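Local coordinates for proton-dependent oligopeptide transporter family protein (Xanthomonas campestris, PDB 6EI3) that probably transports peptides across the cell membrane in symport with protons, as a member of the POT family within the major facilitator superfamily, at residues P1-F6 against K191-V196; F326-M331 against M394-Q399; L341-N346 against G409-S414. One frame throughout, in Å; residues are numbered along the deposited sequence.

Interaction 1: P1-F6 against K191-V196; sequences PRQIPF and KRYVRV
Gln3 holds CG between its backbone N and carbonyl carbon (chi1 62°) and then bends at chi2, which lays its aliphatic part along the ring of Tyr193, the two side chains running past each other in opposite senses. Gln3 CB comes to 3.7 Å from Tyr193 CD1, and the amide is turned 53° from the ring. The bend also delivers Gln3 NE2 to Val194, 3.7 Å from its CG2. That nitrogen has its hydrogen bond with Gln128 OE1, the oxygen that also accepts Val194 N, so Gln128 ties the two segments together. Tyr193 OH touches Phe6 CB at 3.4 Å but bonds to Phe186 O, while Phe124 meets the tyrosine ring edge-to-face.

On the outer side, Arg192 runs extended from CG to NE and crosses Phe6 at about a right angle. Its guanidinium turns one face to the corner of the phenyl ring, with Arg192 NE 3.7 Å from Phe6 CE2; the planes stand 60° apart, far from a flat stack. Beyond it, Arg192 NH1 lies 3.7 Å from Arg2 NE. Both charges are on the surface and Arg2 is poorly ordered, so solvent probably screens their repulsion.

Pro1 to Ile4 form a type I beta turn, closed by Ile4 N to Pro1 O at 3.1 Å. In this helical membrane transporter, the contact packs the type I turn leading into helix 4-22 against the irregular chain leaving helix 168-188.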
loop_
_atom_site.group_PDB
_atom_site.type_symbol
_atom_site.label_atom_id
_atom_site.label_comp_id
_atom_site.label_asym_id
_atom_site.label_seq_id
_atom_site.Cartn_x
_atom_site.Cartn_y
_atom_site.Cartn_z
ATOM N N PRO A 1 -14.590 26.460 3.621
ATOM C CA PRO A 1 -15.972 25.944 3.624
ATOM C C PRO A 1 -16.328 25.347 4.980
ATOM O O PRO A 1 -15.538 24.585 5.542
ATOM C CB PRO A 1 -15.967 24.894 2.506
ATOM C CG PRO A 1 -14.811 25.265 1.631
ATOM C CD PRO A 1 -13.777 25.850 2.553
ATOM N N ARG A 2 -17.524 25.680 5.498
ATOM C CA ARG A 2 -18.014 25.240 6.811
ATOM C C ARG A 2 -18.157 23.724 6.979
ATOM O O ARG A 2 -18.292 23.253 8.111
ATOM C CB ARG A 2 -19.328 25.941 7.168
ATOM C CG ARG A 2 -19.172 27.436 7.496
ATOM C CD ARG A 2 -18.652 27.707 8.904
ATOM N NE ARG A 2 -19.662 27.451 9.934
ATOM C CZ ARG A 2 -19.545 27.816 11.208
ATOM N NH1 ARG A 2 -18.462 28.463 11.625
ATOM N NH2 ARG A 2 -20.512 27.543 12.074
ATOM N N GLN A 3 -18.112 22.957 5.878
ATOM C CA GLN A 3 -18.196 21.488 5.922
ATOM C C GLN A 3 -16.831 20.836 6.075
ATOM O O GLN A 3 -16.779 19.686 6.456
ATOM C CB GLN A 3 -18.924 20.914 4.687
ATOM C CG GLN A 3 -18.241 21.207 3.354
ATOM C CD GLN A 3 -18.785 22.457 2.687
ATOM O OE1 GLN A 3 -18.920 23.524 3.297
ATOM N NE2 GLN A 3 -19.063 22.366 1.397
ATOM N N ILE A 4 -15.735 21.544 5.736
ATOM C CA ILE A 4 -14.363 21.022 5.799
ATOM C C ILE A 4 -13.977 20.480 7.232
ATOM O O ILE A 4 -13.389 19.393 7.286
ATOM C CB ILE A 4 -13.342 22.059 5.218
ATOM C CG1 ILE A 4 -13.512 22.201 3.667
ATOM C CG2 ILE A 4 -11.881 21.721 5.579
ATOM C CD1 ILE A 4 -13.260 20.852 2.802
ATOM N N PRO A 5 -14.362 21.109 8.380
ATOM C CA PRO A 5 -13.969 20.534 9.698
ATOM C C PRO A 5 -14.487 19.110 9.952
ATOM O O PRO A 5 -13.810 18.309 10.586
ATOM C CB PRO A 5 -14.546 21.537 10.706
ATOM C CG PRO A 5 -14.622 22.835 9.954
ATOM C CD PRO A 5 -15.021 22.425 8.560
ATOM N N PHE A 6 -15.679 18.786 9.434
ATOM C CA PHE A 6 -16.281 17.449 9.573
ATOM C C PHE A 6 -15.450 16.409 8.828
ATOM O O PHE A 6 -15.319 15.293 9.309
ATOM C CB PHE A 6 -17.735 17.442 9.081
ATOM C CG PHE A 6 -18.639 18.362 9.873
ATOM C CD1 PHE A 6 -19.224 17.936 11.060
ATOM C CD2 PHE A 6 -18.901 19.654 9.434
ATOM C CE1 PHE A 6 -20.049 18.793 11.800
ATOM C CE2 PHE A 6 -19.723 20.509 10.170
ATOM C CZ PHE A 6 -20.295 20.071 11.349
ATOM N N LYS A 191 -25.737 17.439 5.899
ATOM C CA LYS A 191 -26.606 18.471 5.336
ATOM C C LYS A 191 -25.845 19.636 4.695
ATOM O O LYS A 191 -26.448 20.414 3.966
ATOM C CB LYS A 191 -27.607 18.988 6.389
ATOM C CG LYS A 191 -28.514 17.907 6.970
ATOM C CD LYS A 191 -29.508 18.477 7.981
ATOM C CE LYS A 191 -30.133 17.417 8.858
ATOM N NZ LYS A 191 -30.973 16.462 8.085
ATOM N N ARG A 192 -24.534 19.729 4.941
ATOM C CA ARG A 192 -23.664 20.805 4.457
ATOM C C ARG A 192 -22.825 20.402 3.232
ATOM O O ARG A 192 -22.310 21.285 2.548
ATOM C CB ARG A 192 -22.695 21.225 5.587
ATOM C CG ARG A 192 -23.350 21.776 6.854
ATOM C CD ARG A 192 -22.270 22.206 7.832
ATOM N NE ARG A 192 -22.774 22.386 9.195
ATOM C CZ ARG A 192 -22.329 23.304 10.047
ATOM N NH1 ARG A 192 -21.373 24.151 9.683
ATOM N NH2 ARG A 192 -22.843 23.390 11.267
ATOM N N TYR A 193 -22.656 19.093 2.967
ATOM C CA TYR A 193 -21.806 18.676 1.846
ATOM C C TYR A 193 -22.314 18.999 0.452
ATOM O O TYR A 193 -23.521 18.987 0.195
ATOM C CB TYR A 193 -21.490 17.184 1.894
ATOM C CG TYR A 193 -20.819 16.713 3.164
ATOM C CD1 TYR A 193 -19.762 17.424 3.725
ATOM C CD2 TYR A 193 -21.231 15.544 3.798
ATOM C CE1 TYR A 193 -19.148 16.994 4.905
ATOM C CE2 TYR A 193 -20.598 15.081 4.944
ATOM C CZ TYR A 193 -19.569 15.820 5.506
ATOM O OH TYR A 193 -18.984 15.378 6.659
ATOM N N VAL A 194 -21.345 19.229 -0.453
ATOM C CA VAL A 194 -21.512 19.351 -1.891
ATOM C C VAL A 194 -21.539 17.884 -2.382
ATOM O O VAL A 194 -20.607 17.136 -2.083
ATOM C CB VAL A 194 -20.344 20.158 -2.541
ATOM C CG1 VAL A 194 -20.439 20.131 -4.078
ATOM C CG2 VAL A 194 -20.350 21.610 -2.033
ATOM N N ARG A 195 -22.607 17.467 -3.117
ATOM C CA ARG A 195 -22.688 16.086 -3.629
ATOM C C ARG A 195 -22.759 16.201 -5.144
ATOM O O ARG A 195 -23.822 16.481 -5.710
ATOM C CB ARG A 195 -23.879 15.311 -3.030
ATOM C CG ARG A 195 -23.784 15.146 -1.526
ATOM C CD ARG A 195 -24.930 14.357 -0.937
ATOM N NE ARG A 195 -25.104 14.685 0.481
ATOM C CZ ARG A 195 -25.853 13.990 1.331
ATOM N NH1 ARG A 195 -26.488 12.902 0.927
ATOM N NH2 ARG A 195 -25.955 14.371 2.598
ATOM N N VAL A 196 -21.590 16.076 -5.789
ATOM C CA VAL A 196 -21.451 16.312 -7.242
ATOM C C VAL A 196 -22.092 15.194 -8.082
ATOM O O VAL A 196 -22.285 14.101 -7.553
ATOM C CB VAL A 196 -19.970 16.576 -7.645
ATOM C CG1 VAL A 196 -19.405 17.793 -6.919
ATOM C CG2 VAL A 196 -19.088 15.337 -7.417
#

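Interaction 2: F326-M331 against M394-Q399; sequences FTASQM and MHIAWQ. With 78M ((2S)-2,3-dihydroxypropyl(7Z)-pentadec-7-enoate), chain K; 78M ((2S)-2,3-dihydroxypropyl(7Z)-pentadec-7-enoate), chain E; 78M ((2S)-2,3-dihydroxypropyl(7Z)-pentadec-7-enoate), chain F.
Ala328 and Ile396 belong to two short 3-10 turns, 328-331 and 396-399, whose closest CA atoms, those of Ala328 and Ile396, are 7.5 Å apart, so side chains bridge the gap. Ile396 and Met331 share most of this. With CG1 of Ile396 anti to the backbone N (chi1 -163°) and the chain extended beyond it, CD1 reaches the far turn, 3.7 Å from Ala328 CA, and also packs on Met331 CG. The other branch, Ile396 CG2, is 4.0 Å from Phe326 CE2. Met331 slides past Ile396 the opposite way; bends at chi2 and chi3 swing its methyl across the gap, to 3.3 Å between Met331 CE and Ile396 O, and against Gln399 CB.

Gln399 OE1 lies beside Met331 CG, and a water lies 2.7 Å from Gln399 OE1 and 2.9 Å from Ala328 O, placed to donate to either. The amide's nitrogen end is held by Trp313 O and Gln316 OE1, which fixes the flip of the group.

Lipid covers the outer side. Phe326 is sandwiched between C5 of a monoacylglycerol, 3.5 Å above the ring centre, and Gln330 OE1, which itself accepts Thr327 N. His395 ND1 takes Ala397 N at 3.0 Å nearly in the ring plane, holding the imidazole with a face to the same lipid's O21. Two further lipid molecules pack against opposite faces of Trp398, and Met394 CE shares the face opposite C17 of one of them.

Thus the turn preceding helix 334-357 meets the turn between helices 363-389 and 400-424; behind the first, Thr327 rests on Pro160 of helix 137-165 and Ala328 on Gln27 of helix 25-30.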
loop_
_atom_site.group_PDB
_atom_site.type_symbol
_atom_site.label_atom_id
_atom_site.label_comp_id
_atom_site.label_asym_id
_atom_site.label_seq_id
_atom_site.Cartn_x
_atom_site.Cartn_y
_atom_site.Cartn_z
ATOM N N PHE A 326 8.668 -0.391 27.837
ATOM C CA PHE A 326 8.638 -0.346 26.361
ATOM C C PHE A 326 8.100 -1.631 25.746
ATOM O O PHE A 326 8.178 -2.697 26.354
ATOM C CB PHE A 326 10.050 -0.041 25.817
ATOM C CG PHE A 326 10.104 0.523 24.416
ATOM C CD1 PHE A 326 9.875 1.875 24.184
ATOM C CD2 PHE A 326 10.422 -0.291 23.333
ATOM C CE1 PHE A 326 9.927 2.397 22.887
ATOM C CE2 PHE A 326 10.462 0.228 22.038
ATOM C CZ PHE A 326 10.238 1.573 21.827
ATOM N N THR A 327 7.562 -1.539 24.527
ATOM C CA THR A 327 7.078 -2.732 23.834
ATOM C C THR A 327 7.490 -2.617 22.367
ATOM O O THR A 327 7.518 -1.513 21.835
ATOM C CB THR A 327 5.595 -3.010 24.142
ATOM O OG1 THR A 327 5.216 -4.243 23.553
ATOM C CG2 THR A 327 4.667 -1.882 23.727
ATOM N N ALA A 328 7.877 -3.746 21.741
ATOM C CA ALA A 328 8.403 -3.799 20.367
ATOM C C ALA A 328 7.626 -2.972 19.310
ATOM O O ALA A 328 8.245 -2.295 18.474
ATOM C CB ALA A 328 8.524 -5.256 19.907
ATOM N N SER A 329 6.282 -3.057 19.342
ATOM C CA SER A 329 5.387 -2.366 18.395
ATOM C C SER A 329 5.564 -0.852 18.377
ATOM O O SER A 329 5.358 -0.237 17.332
ATOM C CB SER A 329 3.935 -2.742 18.665
ATOM O OG SER A 329 3.627 -4.006 18.099
ATOM N N GLN A 330 5.976 -0.250 19.512
ATOM C CA GLN A 330 6.186 1.203 19.600
ATOM C C GLN A 330 7.249 1.743 18.629
ATOM O O GLN A 330 7.213 2.929 18.295
ATOM C CB GLN A 330 6.519 1.624 21.027
ATOM C CG GLN A 330 5.357 1.435 21.998
ATOM C CD GLN A 330 5.795 1.872 23.356
ATOM O OE1 GLN A 330 6.572 1.199 24.008
ATOM N NE2 GLN A 330 5.383 3.053 23.760
ATOM N N MET A 331 8.176 0.874 18.161
ATOM C CA MET A 331 9.230 1.276 17.220
ATOM C C MET A 331 8.634 1.791 15.916
ATOM O O MET A 331 9.287 2.572 15.230
ATOM C CB MET A 331 10.191 0.110 16.918
ATOM C CG MET A 331 11.060 -0.278 18.113
ATOM S SD MET A 331 12.069 1.066 18.799
ATOM C CE MET A 331 13.432 1.092 17.642
ATOM N N MET A 394 20.990 -7.740 21.879
ATOM C CA MET A 394 20.824 -6.548 21.044
ATOM C C MET A 394 19.702 -5.675 21.566
ATOM O O MET A 394 18.582 -6.152 21.699
ATOM C CB MET A 394 20.615 -6.921 19.570
ATOM C CG MET A 394 21.833 -7.611 18.943
ATOM S SD MET A 394 23.284 -6.538 18.785
ATOM C CE MET A 394 22.915 -5.731 17.236
ATOM N N HIS A 395 20.007 -4.407 21.890
ATOM C CA HIS A 395 18.998 -3.476 22.391
ATOM C C HIS A 395 18.112 -3.103 21.211
ATOM O O HIS A 395 18.605 -2.972 20.086
ATOM C CB HIS A 395 19.662 -2.224 22.994
ATOM C CG HIS A 395 18.732 -1.371 23.807
ATOM N ND1 HIS A 395 17.850 -0.486 23.206
ATOM C CD2 HIS A 395 18.585 -1.290 25.152
ATOM C CE1 HIS A 395 17.180 0.085 24.197
ATOM N NE2 HIS A 395 17.596 -0.356 25.387
ATOM N N ILE A 396 16.807 -2.948 21.455
ATOM C CA ILE A 396 15.842 -2.601 20.397
ATOM C C ILE A 396 16.188 -1.265 19.677
ATOM O O ILE A 396 15.802 -1.098 18.529
ATOM C CB ILE A 396 14.387 -2.639 20.924
ATOM C CG1 ILE A 396 13.379 -2.693 19.736
ATOM C CG2 ILE A 396 14.103 -1.481 21.926
ATOM C CD1 ILE A 396 12.015 -3.209 20.090
ATOM N N ALA A 397 16.945 -0.348 20.330
ATOM C CA ALA A 397 17.378 0.922 19.721
ATOM C C ALA A 397 18.182 0.678 18.441
ATOM O O ALA A 397 18.250 1.563 17.595
ATOM C CB ALA A 397 18.199 1.745 20.717
ATOM N N TRP A 398 18.753 -0.531 18.264
ATOM C CA TRP A 398 19.451 -0.891 17.015
ATOM C C TRP A 398 18.505 -0.824 15.811
ATOM O O TRP A 398 18.974 -0.586 14.697
ATOM C CB TRP A 398 20.060 -2.296 17.098
ATOM C CG TRP A 398 21.460 -2.317 17.623
ATOM C CD1 TRP A 398 21.870 -2.762 18.842
ATOM C CD2 TRP A 398 22.630 -1.832 16.955
ATOM N NE1 TRP A 398 23.236 -2.645 18.952
ATOM C CE2 TRP A 398 23.728 -2.062 17.814
ATOM C CE3 TRP A 398 22.858 -1.194 15.719
ATOM C CZ2 TRP A 398 25.039 -1.693 17.474
ATOM C CZ3 TRP A 398 24.160 -0.860 15.371
ATOM C CH2 TRP A 398 25.233 -1.111 16.244
ATOM N N GLN A 399 17.174 -1.004 16.022
ATOM C CA GLN A 399 16.199 -0.904 14.900
ATOM C C GLN A 399 16.056 0.530 14.328
ATOM O O GLN A 399 15.487 0.674 13.246
ATOM C CB GLN A 399 14.815 -1.458 15.258
ATOM C CG GLN A 399 14.766 -2.951 15.551
ATOM C CD GLN A 399 13.350 -3.473 15.546
ATOM O OE1 GLN A 399 12.405 -2.822 16.033
ATOM N NE2 GLN A 399 13.186 -4.703 15.062
HETATM O O21 78M K . 20.830 1.884 24.435
HETATM C C20 78M K . 20.498 2.872 25.398
HETATM C C18 78M K . 19.126 3.444 25.130
HETATM O O19 78M K . 19.084 4.037 23.826
HETATM C C17 78M K . 18.693 4.446 26.178
HETATM O O2 78M K . 17.277 4.605 25.922
HETATM C C1 78M K . 16.404 4.302 26.893
HETATM O O1 78M K . 16.704 4.110 28.041
HETATM C C2 78M K . 15.011 4.190 26.349
HETATM C C3 78M K . 14.791 2.857 25.655
HETATM C C4 78M K . 13.510 2.812 24.844
HETATM C C5 78M K . 13.575 1.859 23.656
HETATM C C6 78M K . 14.426 2.354 22.478
HETATM C C7 78M K . 13.786 3.521 21.804
HETATM C C8 78M K . 14.036 3.987 20.601
HETATM C C9 78M K . 13.347 5.155 19.972
HETATM C C10 78M K . 12.019 4.751 19.315
HETATM C C11 78M K . 10.767 4.907 20.178
HETATM C C12 78M K . 10.173 6.309 20.222
HETATM C C13 78M K . 9.635 6.812 18.889
HETATM C C15 78M K . 8.759 8.752 17.553
HETATM C C14 78M K . 9.285 8.288 18.885
HETATM O O21 78M E . 23.005 -0.126 24.035
HETATM C C20 78M E . 23.312 -0.436 22.680
HETATM C C18 78M E . 23.097 0.757 21.777
HETATM O O19 78M E . 21.773 1.263 21.952
HETATM C C17 78M E . 23.302 0.416 20.321
HETATM O O2 78M E . 23.302 1.630 19.531
HETATM C C1 78M E . 22.190 1.952 18.857
HETATM O O1 78M E . 21.105 1.504 19.106
HETATM C C2 78M E . 22.478 2.921 17.746
HETATM C C3 78M E . 21.719 2.594 16.463
HETATM C C4 78M E . 22.214 3.336 15.230
HETATM C C5 78M E . 21.617 4.722 15.013
HETATM C C6 78M E . 21.800 5.253 13.592
HETATM C C7 78M E . 21.411 6.688 13.436
HETATM C C8 78M E . 20.551 7.178 12.563
HETATM C C9 78M E . 20.171 8.624 12.399
HETATM C C10 78M E . 18.956 9.067 13.233
HETATM C C11 78M E . 19.246 9.399 14.700
HETATM C C12 78M E . 19.711 10.826 14.971
HETATM C C13 78M E . 19.735 11.195 16.449
HETATM C C15 78M E . 19.957 13.010 18.206
HETATM C C14 78M E . 20.055 12.655 16.735
HETATM O O21 78M F . 27.127 -6.537 18.778
HETATM C C20 78M F . 26.747 -6.743 17.424
HETATM C C18 78M F . 27.385 -5.707 16.529
HETATM O O19 78M F . 26.929 -4.397 16.873
HETATM C C17 78M F . 27.197 -5.993 15.054
HETATM O O2 78M F . 25.861 -5.616 14.634
HETATM C C1 78M F . 25.721 -4.474 13.948
HETATM O O1 78M F . 26.554 -3.604 13.915
HETATM C C2 78M F . 24.408 -4.429 13.220
HETATM C C3 78M F . 24.156 -3.115 12.484
HETATM C C4 78M F . 23.958 -3.285 10.987
HETATM C C5 78M F . 25.182 -3.002 10.131
HETATM C C6 78M F . 24.984 -3.351 8.654
HETATM C C7 78M F . 25.092 -2.175 7.737
HETATM C C8 78M F . 24.110 -1.370 7.367
HETATM C C9 78M F . 24.214 -0.191 6.447
HETATM C C10 78M F . 25.044 0.968 7.015
HETATM C C11 78M F . 25.599 1.917 5.961
HETATM C C12 78M F . 24.649 3.022 5.525
HETATM C C13 78M F . 25.096 3.755 4.274
HETATM C C15 78M F . 24.676 5.621 2.631
HETATM C C14 78M F . 24.214 4.930 3.893
HETATM O O HOH W 1 9.761 -3.436 16.340
#

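Interaction 3: L341-N346 against G409-S414; sequences LLIPFN and GEVLVS. With 78M ((2S)-2,3-dihydroxypropyl(7Z)-pentadec-7-enoate), chain N.
Asn346 ND2 hydrogen-bonds to Tyr351 OH, further along its own helix, and is pressed by two apolar groups from across the contact: Val411 CG1 at 3.5 Å and Leu412 CD2 at 3.9 Å. The asparagine crosses Val411 obliquely and Leu412 at about a right angle, with the amide nitrogen touching both.

Val411 carries most of the contact. A chi1 of 164° turns both its methyls to the partner helix: CG1 meets Asn346 and Ile343 CD1, the latter at 3.8 Å, while CG2 faces Leu342 CB at 4.1 Å and the CG1-CD1 arm of Ile343. This packing joins two transmembrane helices within the membrane-embedded bundle of the major facilitator fold. Here the two short helical segments run 9.8 Å apart at closest approach and cross at -63°, which confines the meeting to little more than one turn of each.

Helix 334-357 is kinked at Pro344, whose nitrogen has no hydrogen to give the turn before. The proline ring faces lipid, its CG 3.7 Å from C8 of a bound monoacylglycerol. Ile343 also touches Leu511 and Phe513 of the C-terminal tail, whose ENLYFQ end is what TEV cleavage leaves, so probably a tag remnant. A polar bond does join the two helices elsewhere, Glu410 OE1 to Asn335 ND2.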
loop_
_atom_site.group_PDB
_atom_site.type_symbol
_atom_site.label_atom_id
_atom_site.label_comp_id
_atom_site.label_asym_id
_atom_site.label_seq_id
_atom_site.Cartn_x
_atom_site.Cartn_y
_atom_site.Cartn_z
ATOM N N LEU A 341 10.735 14.469 9.440
ATOM C CA LEU A 341 12.070 15.063 9.445
ATOM C C LEU A 341 12.689 15.048 8.028
ATOM O O LEU A 341 13.285 16.042 7.612
ATOM C CB LEU A 341 13.014 14.302 10.410
ATOM C CG LEU A 341 12.773 14.458 11.922
ATOM C CD1 LEU A 341 13.678 13.529 12.713
ATOM C CD2 LEU A 341 12.994 15.896 12.375
ATOM N N LEU A 342 12.566 13.903 7.312
ATOM C CA LEU A 342 13.215 13.654 6.015
ATOM C C LEU A 342 12.543 14.303 4.816
ATOM O O LEU A 342 13.265 14.625 3.876
ATOM C CB LEU A 342 13.454 12.153 5.750
ATOM C CG LEU A 342 14.431 11.457 6.730
ATOM C CD1 LEU A 342 14.408 9.932 6.536
ATOM C CD2 LEU A 342 15.856 12.038 6.636
ATOM N N ILE A 343 11.210 14.490 4.815
ATOM C CA ILE A 343 10.540 15.220 3.726
ATOM C C ILE A 343 11.192 16.652 3.629
ATOM O O ILE A 343 11.791 16.933 2.591
ATOM C CB ILE A 343 8.971 15.220 3.841
ATOM C CG1 ILE A 343 8.345 13.848 3.412
ATOM C CG2 ILE A 343 8.309 16.417 3.114
ATOM C CD1 ILE A 343 8.325 13.495 1.938
ATOM N N PRO A 344 11.232 17.505 4.691
ATOM C CA PRO A 344 11.906 18.806 4.540
ATOM C C PRO A 344 13.428 18.707 4.467
ATOM O O PRO A 344 14.032 19.579 3.863
ATOM C CB PRO A 344 11.428 19.604 5.747
ATOM C CG PRO A 344 11.150 18.584 6.775
ATOM C CD PRO A 344 10.600 17.400 6.021
ATOM N N PHE A 345 14.062 17.658 5.044
ATOM C CA PHE A 345 15.511 17.540 4.890
ATOM C C PHE A 345 15.850 17.350 3.395
ATOM O O PHE A 345 16.712 18.052 2.881
ATOM C CB PHE A 345 16.121 16.414 5.737
ATOM C CG PHE A 345 17.581 16.161 5.432
ATOM C CD1 PHE A 345 18.573 16.980 5.963
ATOM C CD2 PHE A 345 17.969 15.084 4.638
ATOM C CE1 PHE A 345 19.925 16.741 5.686
ATOM C CE2 PHE A 345 19.321 14.848 4.361
ATOM C CZ PHE A 345 20.289 15.673 4.893
ATOM N N ASN A 346 15.175 16.414 2.713
ATOM C CA ASN A 346 15.416 16.177 1.285
ATOM C C ASN A 346 15.019 17.412 0.436
ATOM O O ASN A 346 15.811 17.849 -0.391
ATOM C CB ASN A 346 14.715 14.895 0.804
ATOM C CG ASN A 346 15.292 13.599 1.335
ATOM O OD1 ASN A 346 16.054 13.565 2.300
ATOM N ND2 ASN A 346 14.964 12.487 0.694
ATOM N N GLY A 409 14.374 5.628 2.132
ATOM C CA GLY A 409 13.944 4.985 0.896
ATOM C C GLY A 409 12.511 5.342 0.539
ATOM O O GLY A 409 12.232 5.720 -0.600
ATOM N N GLU A 410 11.603 5.282 1.532
ATOM C CA GLU A 410 10.184 5.622 1.374
ATOM C C GLU A 410 9.990 7.036 0.818
ATOM O O GLU A 410 9.268 7.199 -0.159
ATOM C CB GLU A 410 9.439 5.479 2.709
ATOM C CG GLU A 410 7.984 5.917 2.624
ATOM C CD GLU A 410 7.244 6.118 3.929
ATOM O OE1 GLU A 410 7.872 6.046 5.009
ATOM O OE2 GLU A 410 6.015 6.330 3.866
ATOM N N VAL A 411 10.639 8.044 1.435
ATOM C CA VAL A 411 10.578 9.448 1.011
ATOM C C VAL A 411 11.092 9.598 -0.446
ATOM O O VAL A 411 10.516 10.364 -1.221
ATOM C CB VAL A 411 11.334 10.367 2.027
ATOM C CG1 VAL A 411 11.618 11.740 1.444
ATOM C CG2 VAL A 411 10.558 10.493 3.343
ATOM N N LEU A 412 12.107 8.802 -0.821
ATOM C CA LEU A 412 12.685 8.815 -2.166
ATOM C C LEU A 412 11.803 8.114 -3.215
ATOM O O LEU A 412 11.735 8.597 -4.342
ATOM C CB LEU A 412 14.082 8.180 -2.175
ATOM C CG LEU A 412 15.241 8.953 -1.544
ATOM C CD1 LEU A 412 16.471 8.039 -1.404
ATOM C CD2 LEU A 412 15.626 10.173 -2.383
ATOM N N VAL A 413 11.169 6.970 -2.887
ATOM C CA VAL A 413 10.410 6.283 -3.941
ATOM C C VAL A 413 8.875 6.458 -3.785
ATOM O O VAL A 413 8.196 6.733 -4.781
ATOM C CB VAL A 413 10.845 4.793 -4.145
ATOM C CG1 VAL A 413 10.646 3.943 -2.897
ATOM C CG2 VAL A 413 10.168 4.157 -5.368
ATOM N N SER A 414 8.342 6.276 -2.568
ATOM C CA SER A 414 6.903 6.339 -2.306
ATOM C C SER A 414 6.326 7.719 -2.491
ATOM O O SER A 414 5.326 7.841 -3.198
ATOM C CB SER A 414 6.561 5.773 -0.930
ATOM O OG SER A 414 5.159 5.652 -0.802
HETATM O O21 78M N . 13.922 20.334 11.887
HETATM C C20 78M N . 14.370 21.619 11.476
HETATM C C18 78M N . 13.655 22.709 12.239
HETATM O O19 78M N . 12.253 22.676 11.955
HETATM C C17 78M N . 14.219 24.089 11.983
HETATM O O2 78M N . 13.881 24.423 10.614
HETATM C C1 78M N . 13.157 25.527 10.382
HETATM O O1 78M N . 12.766 26.273 11.242
HETATM C C2 78M N . 12.909 25.716 8.912
HETATM C C3 78M N . 11.670 24.993 8.397
HETATM C C4 78M N . 11.900 23.506 8.138
HETATM C C5 78M N . 10.670 22.722 7.689
HETATM C C6 78M N . 9.663 22.373 8.797
HETATM C C7 78M N . 10.149 21.346 9.780
HETATM C C8 78M N . 9.764 20.087 9.846
HETATM C C9 78M N . 10.231 19.063 10.831
HETATM C C10 78M N . 9.058 18.422 11.565
HETATM C C11 78M N . 9.459 17.516 12.715
HETATM C C12 78M N . 8.279 16.894 13.456
HETATM C C13 78M N . 8.639 16.167 14.745
HETATM C C15 78M N . 9.384 16.353 17.164
HETATM C C14 78M N . 8.865 17.080 15.946
#

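From the N terminus, interaction 1 comes first: the chain passes through 184 mostly helical residues before 191-196 returns to 1-6, joining the start of helix 4-22 to the loop after helix 168-188. That loop is complete before the others open, and the centre of interaction 1 is about 42 Å from that of interaction 2 and about 33 Å from that of interaction 3. Interactions 2 and 3 cross, their segments alternating along the chain, and each spans 62 residues that include helix 363-389. Both pair the same two parts of the fold, 2 just before helices 334-357 and 400-424 and 3 within them, with about 11 Å between nearest atoms.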